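Local atomic coordinates of uncharacterized protein (Bacteroides ovatus CL02T12C04, PDB entry 6PTM), a protein that probably acts as a family GH42 glycoside hydrolase, an exo-carrageenase that cleaves units from the ends of carrageenan chains. Residues Asp247-Pro261 with Ala304-Phe316. Residues are numbered along the deposited sequence; the frame is centred on the assembly and turned at random.
Sequences DGPGIKYTMYDINHP and ASAPISEYAYEEF
Asp257 reaches across to the N-cap of helix 310-324 and is the acceptor of the one direct hydrogen bond between 247-261 and 304-316; most of the other polar links run through water. Ser309 OG donates to Asp257 OD2 over 2.6 Å, meeting the oxygen 43° out of the carboxylate plane. The same OG accepts from Ala312 N at 2.9 Å, the helix-capping bond, and the serine torsion (chi1 80°), with OG between backbone N and carbonyl carbon, lets it serve both. Asp257 OD1 takes the N-H of Asn259, an Asx turn within a type I beta turn from Asp257 to His260. Replacing Asp257 with an alanine would probably leave the Ser309 hydroxyl without its acceptor across the contact and Asn259 N without its Asx-turn bond. A water bridges Asp257 OD1, Gly248 O and Ser309 N.

The segments follow strands 225-230 and 288-292, neighbours in one parallel sheet, and lead into helices 261-278 and 310-324, as strand-to-helix connections of what is probably the (beta/alpha)8 barrel usual for GH42 enzymes. Tyr311 packs against the start of the former helix, its ring edge turned to the His260 face with planes at 60° and CE2 3.4 Å from His260 CD2. Pro261 CD lies nearly above the tyrosine ring, 3.8 Å from its centroid, a CH-pi contact. Asp242 and the Leu262 backbone hold His260. Asn259 OD1 makes van der Waals contact with Ala312 CB at 3.4 Å while accepting a hydrogen bond from Arg370 of helix 358-385.

Gly248 has positive phi and passes so close that a CB would collide with Ser309 N; its CA lies 3.2 Å from Pro307 O, a CA-H...O contact. Farther along, Ile251 CD1 packs 3.9 Å from Ala306 CB, and Ile251 CG2 3.9 Å from Ala304 CB.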
ATOM      1  N   ASP A 247      -3.722 -25.584  16.594  1.00 20.53           N
ATOM      2  CA  ASP A 247      -3.824 -24.625  17.733  1.00 20.22           C
ATOM      3  C   ASP A 247      -3.073 -23.334  17.373  1.00 18.57           C
ATOM      4  O   ASP A 247      -2.197 -23.387  16.481  1.00 17.47           O
ATOM      5  CB  ASP A 247      -3.281 -25.212  19.039  1.00 21.32           C
ATOM      6  CG  ASP A 247      -3.994 -26.479  19.504  1.00 23.58           C
ATOM      7  OD1 ASP A 247      -5.161 -26.656  19.169  1.00 23.82           O
ATOM      8  OD2 ASP A 247      -3.360 -27.261  20.206  1.00 27.24           O
ATOM      9  N   GLY A 248      -3.424 -22.224  18.028  1.00 16.14           N
ATOM     10  CA  GLY A 248      -2.744 -20.934  17.892  1.00 16.15           C
ATOM     11  C   GLY A 248      -2.638 -20.507  16.436  1.00 16.61           C
ATOM     12  O   GLY A 248      -1.570 -20.155  15.982  1.00 16.35           O
ATOM     13  N   PRO A 249      -3.751 -20.503  15.680  1.00 18.35           N
ATOM     14  CA  PRO A 249      -3.748 -19.997  14.319  1.00 18.38           C
ATOM     15  C   PRO A 249      -3.594 -18.468  14.321  1.00 18.45           C
ATOM     16  O   PRO A 249      -3.776 -17.831  15.370  1.00 17.47           O
ATOM     17  CB  PRO A 249      -5.130 -20.410  13.817  1.00 17.15           C
ATOM     18  CG  PRO A 249      -5.977 -20.258  15.042  1.00 17.73           C
ATOM     19  CD  PRO A 249      -5.113 -20.895  16.108  1.00 17.93           C
ATOM     20  N   GLY A 250      -3.233 -17.937  13.157  1.00 17.05           N
ATOM     21  CA  GLY A 250      -3.302 -16.500  12.833  1.00 16.41           C
ATOM     22  C   GLY A 250      -4.545 -16.290  12.021  1.00 16.89           C
ATOM     23  O   GLY A 250      -4.478 -16.383  10.819  1.00 17.69           O
ATOM     24  N   ILE A 251      -5.674 -16.144  12.683  1.00 18.48           N
ATOM     25  CA  ILE A 251      -7.016 -16.122  12.036  1.00 18.49           C
ATOM     26  C   ILE A 251      -7.084 -14.945  11.063  1.00 17.42           C
ATOM     27  O   ILE A 251      -6.587 -13.861  11.396  1.00 16.20           O
ATOM     28  CB  ILE A 251      -8.101 -16.056  13.145  1.00 20.04           C
ATOM     29  CG1 ILE A 251      -8.117 -17.366  13.946  1.00 22.34           C
ATOM     30  CG2 ILE A 251      -9.484 -15.736  12.565  1.00 19.44           C
ATOM     31  CD1 ILE A 251      -9.055 -17.361  15.146  1.00 24.45           C
ATOM     32  N   LYS A 252      -7.699 -15.132   9.868  1.00 17.09           N
ATOM     33  CA  LYS A 252      -8.232 -16.401   9.354  1.00 19.25           C
ATOM     34  C   LYS A 252      -7.295 -17.002   8.283  1.00 18.51           C
ATOM     35  O   LYS A 252      -7.560 -18.110   7.800  1.00 18.82           O
ATOM     36  CB  LYS A 252      -9.633 -16.206   8.742  1.00 21.97           C
ATOM     37  CG  LYS A 252      -9.671 -15.263   7.545  1.00 25.34           C
ATOM     38  CD  LYS A 252     -11.057 -14.748   7.205  1.00 31.42           C
ATOM     39  CE  LYS A 252     -11.699 -15.505   6.069  1.00 32.60           C
ATOM     40  NZ  LYS A 252     -12.833 -14.714   5.534  1.00 36.53           N
ATOM     41  N   TYR A 253      -6.218 -16.319   7.914  1.00 17.38           N
ATOM     42  CA  TYR A 253      -5.436 -16.680   6.706  1.00 16.89           C
ATOM     43  C   TYR A 253      -4.307 -17.664   7.024  1.00 15.64           C
ATOM     44  O   TYR A 253      -3.849 -18.276   6.043  1.00 14.57           O
ATOM     45  CB  TYR A 253      -5.009 -15.416   5.970  1.00 16.74           C
ATOM     46  CG  TYR A 253      -6.207 -14.739   5.361  1.00 17.25           C
ATOM     47  CD1 TYR A 253      -6.975 -15.397   4.419  1.00 17.87           C
ATOM     48  CD2 TYR A 253      -6.609 -13.479   5.771  1.00 17.82           C
ATOM     49  CE1 TYR A 253      -8.114 -14.820   3.875  1.00 18.10           C
ATOM     50  CE2 TYR A 253      -7.723 -12.872   5.228  1.00 17.76           C
ATOM     51  CZ  TYR A 253      -8.471 -13.547   4.279  1.00 18.72           C
ATOM     52  OH  TYR A 253      -9.562 -12.963   3.744  1.00 19.72           O
ATOM     53  N   THR A 254      -3.930 -17.891   8.290  1.00 16.21           N
ATOM     54  CA  THR A 254      -2.962 -18.983   8.652  1.00 16.04           C
ATOM     55  C   THR A 254      -3.627 -19.920   9.675  1.00 17.18           C
ATOM     56  O   THR A 254      -3.522 -19.673  10.896  1.00 17.17           O
ATOM     57  CB  THR A 254      -1.608 -18.442   9.148  1.00 16.57           C
ATOM     58  OG1 THR A 254      -1.074 -17.474   8.248  1.00 17.47           O
ATOM     59  CG2 THR A 254      -0.589 -19.549   9.327  1.00 15.32           C
ATOM     60  N   MET A 255      -4.317 -20.956   9.209  1.00 17.33           N
ATOM     61  CA  MET A 255      -5.231 -21.751  10.063  1.00 17.95           C
ATOM     62  C   MET A 255      -4.470 -22.987  10.570  1.00 18.11           C
ATOM     63  O   MET A 255      -4.937 -24.137  10.434  1.00 19.67           O
ATOM     64  CB  MET A 255      -6.496 -22.127   9.286  1.00 18.49           C
ATOM     65  CG  MET A 255      -7.394 -20.950   9.009  1.00 18.99           C
ATOM     66  SD  MET A 255      -7.704 -19.992  10.506  1.00 20.21           S
ATOM     67  CE  MET A 255      -8.537 -21.251  11.483  1.00 23.54           C
ATOM     68  N   TYR A 256      -3.295 -22.749  11.122  1.00 17.22           N
ATOM     69  CA  TYR A 256      -2.425 -23.773  11.730  1.00 17.50           C
ATOM     70  C   TYR A 256      -1.357 -23.025  12.538  1.00 18.15           C
ATOM     71  O   TYR A 256      -1.241 -21.805  12.420  1.00 17.61           O
ATOM     72  CB  TYR A 256      -1.870 -24.718  10.662  1.00 17.99           C
ATOM     73  CG  TYR A 256      -0.943 -24.120   9.633  1.00 17.47           C
ATOM     74  CD1 TYR A 256      -1.397 -23.689   8.393  1.00 18.01           C
ATOM     75  CD2 TYR A 256       0.405 -23.965   9.904  1.00 17.97           C
ATOM     76  CE1 TYR A 256      -0.527 -23.131   7.454  1.00 16.97           C
ATOM     77  CE2 TYR A 256       1.271 -23.368   8.997  1.00 17.52           C
ATOM     78  CZ  TYR A 256       0.821 -22.985   7.744  1.00 16.83           C
ATOM     79  OH  TYR A 256       1.719 -22.433   6.842  1.00 16.02           O
ATOM     80  N   ASP A 257      -0.581 -23.773  13.306  1.00 18.11           N
ATOM     81  CA  ASP A 257       0.393 -23.227  14.276  1.00 17.26           C
ATOM     82  C   ASP A 257       1.730 -23.004  13.570  1.00 15.79           C
ATOM     83  O   ASP A 257       2.386 -23.997  13.260  1.00 15.21           O
ATOM     84  CB  ASP A 257       0.564 -24.224  15.420  1.00 17.46           C
ATOM     85  CG  ASP A 257       1.562 -23.747  16.459  1.00 17.14           C
ATOM     86  OD1 ASP A 257       2.003 -22.586  16.367  1.00 17.31           O
ATOM     87  OD2 ASP A 257       1.844 -24.522  17.371  1.00 17.89           O
ATOM     88  N   ILE A 258       2.140 -21.746  13.368  1.00 15.63           N
ATOM     89  CA  ILE A 258       3.457 -21.436  12.728  1.00 15.51           C
ATOM     90  C   ILE A 258       4.624 -21.957  13.583  1.00 16.09           C
ATOM     91  O   ILE A 258       5.745 -22.045  13.064  1.00 14.84           O
ATOM     92  CB  ILE A 258       3.609 -19.937  12.416  1.00 16.16           C
ATOM     93  CG1 ILE A 258       3.462 -19.050  13.660  1.00 16.98           C
ATOM     94  CG2 ILE A 258       2.653 -19.538  11.319  1.00 15.03           C
ATOM     95  CD1 ILE A 258       3.766 -17.584  13.415  1.00 16.41           C
ATOM     96  N   ASN A 259       4.409 -22.284  14.863  1.00 15.50           N
ATOM     97  CA  ASN A 259       5.515 -22.781  15.722  1.00 15.19           C
ATOM     98  C   ASN A 259       5.467 -24.317  15.858  1.00 16.87           C
ATOM     99  O   ASN A 259       6.239 -24.839  16.675  1.00 16.07           O
ATOM    100  CB  ASN A 259       5.507 -22.054  17.069  1.00 14.30           C
ATOM    101  CG  ASN A 259       5.798 -20.588  16.894  1.00 14.44           C
ATOM    102  OD1 ASN A 259       4.955 -19.742  17.175  1.00 15.44           O
ATOM    103  ND2 ASN A 259       7.002 -20.277  16.432  1.00 14.04           N
ATOM    104  N   HIS A 260       4.600 -25.030  15.129  1.00 17.54           N
ATOM    105  CA  HIS A 260       4.472 -26.511  15.242  1.00 18.42           C
ATOM    106  C   HIS A 260       5.425 -27.178  14.253  1.00 18.44           C
ATOM    107  O   HIS A 260       5.448 -26.786  13.083  1.00 18.80           O
ATOM    108  CB  HIS A 260       3.040 -26.952  14.996  1.00 19.47           C
ATOM    109  CG  HIS A 260       2.788 -28.357  15.429  1.00 19.36           C
ATOM    110  ND1 HIS A 260       3.393 -29.428  14.812  1.00 20.34           N
ATOM    111  CD2 HIS A 260       2.009 -28.857  16.413  1.00 21.01           C
ATOM    112  CE1 HIS A 260       3.014 -30.538  15.412  1.00 21.43           C
ATOM    113  NE2 HIS A 260       2.145 -30.221  16.397  1.00 23.19           N
ATOM    114  N   PRO A 261       6.241 -28.184  14.654  1.00 19.13           N
ATOM    115  CA  PRO A 261       7.182 -28.832  13.732  1.00 18.82           C
ATOM    116  C   PRO A 261       6.522 -29.444  12.499  1.00 18.81           C
ATOM    117  O   PRO A 261       7.170 -29.475  11.498  1.00 17.89           O
ATOM    118  CB  PRO A 261       7.840 -29.952  14.543  1.00 20.21           C
ATOM    119  CG  PRO A 261       7.776 -29.419  15.954  1.00 21.95           C
ATOM    120  CD  PRO A 261       6.458 -28.652  16.034  1.00 21.34           C
ATOM    121  N   ALA A 304     -10.564 -11.602  15.147  1.00 20.09           N
ATOM    122  CA  ALA A 304      -9.550 -12.545  14.622  1.00 21.12           C
ATOM    123  C   ALA A 304      -8.512 -12.867  15.703  1.00 20.56           C
ATOM    124  O   ALA A 304      -7.411 -13.181  15.331  1.00 18.49           O
ATOM    125  CB  ALA A 304      -8.883 -11.976  13.380  1.00 21.08           C
ATOM    126  N   SER A 305      -8.861 -12.772  16.985  1.00 22.03           N
ATOM    127  CA  SER A 305      -7.956 -13.116  18.107  1.00 24.07           C
ATOM    128  C   SER A 305      -8.058 -14.613  18.421  1.00 22.30           C
ATOM    129  O   SER A 305      -9.110 -15.237  18.224  1.00 18.90           O
ATOM    130  CB  SER A 305      -8.218 -12.240  19.307  1.00 25.91           C
ATOM    131  OG  SER A 305      -9.596 -12.337  19.665  1.00 32.96           O
ATOM    132  N   ALA A 306      -6.942 -15.183  18.858  1.00 20.69           N
ATOM    133  CA  ALA A 306      -6.850 -16.546  19.402  1.00 18.89           C
ATOM    134  C   ALA A 306      -5.666 -16.591  20.365  1.00 17.92           C
ATOM    135  O   ALA A 306      -4.713 -15.807  20.247  1.00 18.35           O
ATOM    136  CB  ALA A 306      -6.687 -17.533  18.283  1.00 18.86           C
ATOM    137  N   PRO A 307      -5.690 -17.521  21.328  1.00 18.28           N
ATOM    138  CA  PRO A 307      -4.529 -17.759  22.177  1.00 18.37           C
ATOM    139  C   PRO A 307      -3.431 -18.416  21.345  1.00 16.60           C
ATOM    140  O   PRO A 307      -3.757 -19.195  20.432  1.00 17.69           O
ATOM    141  CB  PRO A 307      -5.030 -18.744  23.245  1.00 18.81           C
ATOM    142  CG  PRO A 307      -6.560 -18.786  23.058  1.00 20.33           C
ATOM    143  CD  PRO A 307      -6.797 -18.454  21.609  1.00 18.97           C
ATOM    144  N   ILE A 308      -2.173 -18.176  21.707  1.00 15.12           N
ATOM    145  CA  ILE A 308      -1.015 -18.815  21.017  1.00 15.27           C
ATOM    146  C   ILE A 308      -0.947 -20.265  21.471  1.00 15.33           C
ATOM    147  O   ILE A 308      -1.517 -20.573  22.493  1.00 15.95           O
ATOM    148  CB  ILE A 308       0.294 -18.040  21.223  1.00 14.59           C
ATOM    149  CG1 ILE A 308       0.847 -18.175  22.641  1.00 14.97           C
ATOM    150  CG2 ILE A 308       0.094 -16.588  20.813  1.00 14.22           C
ATOM    151  CD1 ILE A 308       2.213 -17.517  22.831  1.00 15.44           C
ATOM    152  N   SER A 309      -0.287 -21.109  20.691  1.00 16.36           N
ATOM    153  CA  SER A 309      -0.195 -22.567  20.950  1.00 17.12           C
ATOM    154  C   SER A 309       0.770 -22.811  22.111  1.00 17.33           C
ATOM    155  O   SER A 309       1.452 -21.851  22.524  1.00 16.06           O
ATOM    156  CB  SER A 309       0.244 -23.294  19.744  1.00 16.31           C
ATOM    157  OG  SER A 309       1.653 -23.194  19.601  1.00 16.18           O
ATOM    158  N   GLU A 310       0.898 -24.072  22.536  1.00 18.10           N
ATOM    159  CA  GLU A 310       1.875 -24.485  23.582  1.00 18.85           C
ATOM    160  C   GLU A 310       3.277 -24.434  22.975  1.00 17.59           C
ATOM    161  O   GLU A 310       4.199 -23.963  23.650  1.00 14.20           O
ATOM    162  CB  GLU A 310       1.443 -25.827  24.174  1.00 20.67           C
ATOM    163  CG  GLU A 310       0.098 -25.711  24.899  1.00 22.51           C
ATOM    164  CD  GLU A 310       0.122 -24.720  26.048  1.00 22.27           C
ATOM    165  OE1 GLU A 310       0.910 -24.936  26.977  1.00 23.39           O
ATOM    166  OE2 GLU A 310      -0.550 -23.683  25.972  1.00 23.27           O
ATOM    167  N   TYR A 311       3.427 -24.853  21.709  1.00 17.53           N
ATOM    168  CA  TYR A 311       4.704 -24.719  20.958  1.00 17.34           C
ATOM    169  C   TYR A 311       5.113 -23.238  20.973  1.00 16.83           C
ATOM    170  O   TYR A 311       6.308 -22.945  21.248  1.00 16.55           O
ATOM    171  CB  TYR A 311       4.621 -25.333  19.550  1.00 19.50           C
ATOM    172  CG  TYR A 311       4.828 -26.831  19.500  1.00 20.80           C
ATOM    173  CD1 TYR A 311       6.071 -27.421  19.697  1.00 22.00           C
ATOM    174  CD2 TYR A 311       3.759 -27.677  19.295  1.00 22.21           C
ATOM    175  CE1 TYR A 311       6.240 -28.802  19.681  1.00 22.82           C
ATOM    176  CE2 TYR A 311       3.900 -29.058  19.278  1.00 24.11           C
ATOM    177  CZ  TYR A 311       5.147 -29.627  19.466  1.00 23.88           C
ATOM    178  OH  TYR A 311       5.228 -30.994  19.431  1.00 25.63           O
ATOM    179  N   ALA A 312       4.169 -22.311  20.745  1.00 15.26           N
ATOM    180  CA  ALA A 312       4.451 -20.859  20.658  1.00 14.76           C
ATOM    181  C   ALA A 312       4.864 -20.344  22.038  1.00 13.83           C
ATOM    182  O   ALA A 312       5.791 -19.543  22.104  1.00 14.41           O
ATOM    183  CB  ALA A 312       3.250 -20.089  20.110  1.00 15.13           C
ATOM    184  N   TYR A 313       4.183 -20.757  23.109  1.00 14.70           N
ATOM    185  CA  TYR A 313       4.520 -20.308  24.478  1.00 15.13           C
ATOM    186  C   TYR A 313       5.928 -20.799  24.849  1.00 15.79           C
ATOM    187  O   TYR A 313       6.686 -20.047  25.522  1.00 14.64           O
ATOM    188  CB  TYR A 313       3.459 -20.737  25.491  1.00 15.69           C
ATOM    189  CG  TYR A 313       3.435 -19.795  26.661  1.00 15.59           C
ATOM    190  CD1 TYR A 313       2.703 -18.620  26.607  1.00 14.91           C
ATOM    191  CD2 TYR A 313       4.293 -19.974  27.745  1.00 15.63           C
ATOM    192  CE1 TYR A 313       2.740 -17.704  27.645  1.00 16.21           C
ATOM    193  CE2 TYR A 313       4.347 -19.064  28.789  1.00 15.08           C
ATOM    194  CZ  TYR A 313       3.548 -17.935  28.754  1.00 16.03           C
ATOM    195  OH  TYR A 313       3.631 -17.009  29.755  1.00 14.98           O
ATOM    196  N   GLU A 314       6.291 -22.024  24.440  1.00 15.81           N
ATOM    197  CA  GLU A 314       7.682 -22.514  24.630  1.00 17.64           C
ATOM    198  C   GLU A 314       8.667 -21.587  23.886  1.00 18.14           C
ATOM    199  O   GLU A 314       9.728 -21.256  24.449  1.00 17.25           O
ATOM    200  CB  GLU A 314       7.764 -24.002  24.255  1.00 19.77           C
ATOM    201  CG  GLU A 314       9.149 -24.607  24.463  1.00 21.86           C
ATOM    202  CD  GLU A 314       9.718 -24.526  25.876  1.00 25.25           C
ATOM    203  OE1 GLU A 314       8.935 -24.443  26.879  1.00 26.19           O
ATOM    204  OE2 GLU A 314      10.944 -24.497  25.968  1.00 28.54           O
ATOM    205  N   GLU A 315       8.323 -21.107  22.682  1.00 16.76           N
ATOM    206  CA  GLU A 315       9.192 -20.132  21.976  1.00 17.27           C
ATOM    207  C   GLU A 315       9.231 -18.823  22.776  1.00 15.11           C
ATOM    208  O   GLU A 315      10.330 -18.239  22.956  1.00 14.48           O
ATOM    209  CB  GLU A 315       8.734 -19.946  20.525  1.00 17.70           C
ATOM    210  CG  GLU A 315       8.956 -21.189  19.689  1.00 19.11           C
ATOM    211  CD  GLU A 315      10.382 -21.700  19.682  1.00 22.77           C
ATOM    212  OE1 GLU A 315      11.270 -20.934  19.313  1.00 25.08           O
ATOM    213  OE2 GLU A 315      10.599 -22.834  20.143  1.00 30.37           O
ATOM    214  N   PHE A 316       8.100 -18.412  23.329  1.00 14.27           N
ATOM    215  CA  PHE A 316       8.033 -17.216  24.207  1.00 14.30           C
ATOM    216  C   PHE A 316       9.054 -17.310  25.363  1.00 13.73           C
ATOM    217  O   PHE A 316       9.732 -16.310  25.652  1.00 13.48           O
ATOM    218  CB  PHE A 316       6.598 -16.996  24.705  1.00 13.26           C
ATOM    219  CG  PHE A 316       6.348 -15.714  25.461  1.00 12.39           C
ATOM    220  CD1 PHE A 316       6.968 -14.522  25.126  1.00 12.58           C
ATOM    221  CD2 PHE A 316       5.427 -15.697  26.497  1.00 12.92           C
ATOM    222  CE1 PHE A 316       6.698 -13.353  25.836  1.00 12.41           C
ATOM    223  CE2 PHE A 316       5.119 -14.520  27.172  1.00 13.21           C
ATOM    224  CZ  PHE A 316       5.760 -13.347  26.834  1.00 12.73           C
TER
HETATM  225  O   HOH W   1       0.719 -20.288  17.768  1.00 15.27           O
HETATM  226  O   HOH W   2      -5.378 -21.199  19.956  1.00 24.12           O
HETATM  227  O   HOH W   3      -5.058 -15.312  15.536  1.00 19.87           O
HETATM  228  O   HOH W   4      -5.458 -12.605  13.778  1.00 12.66           O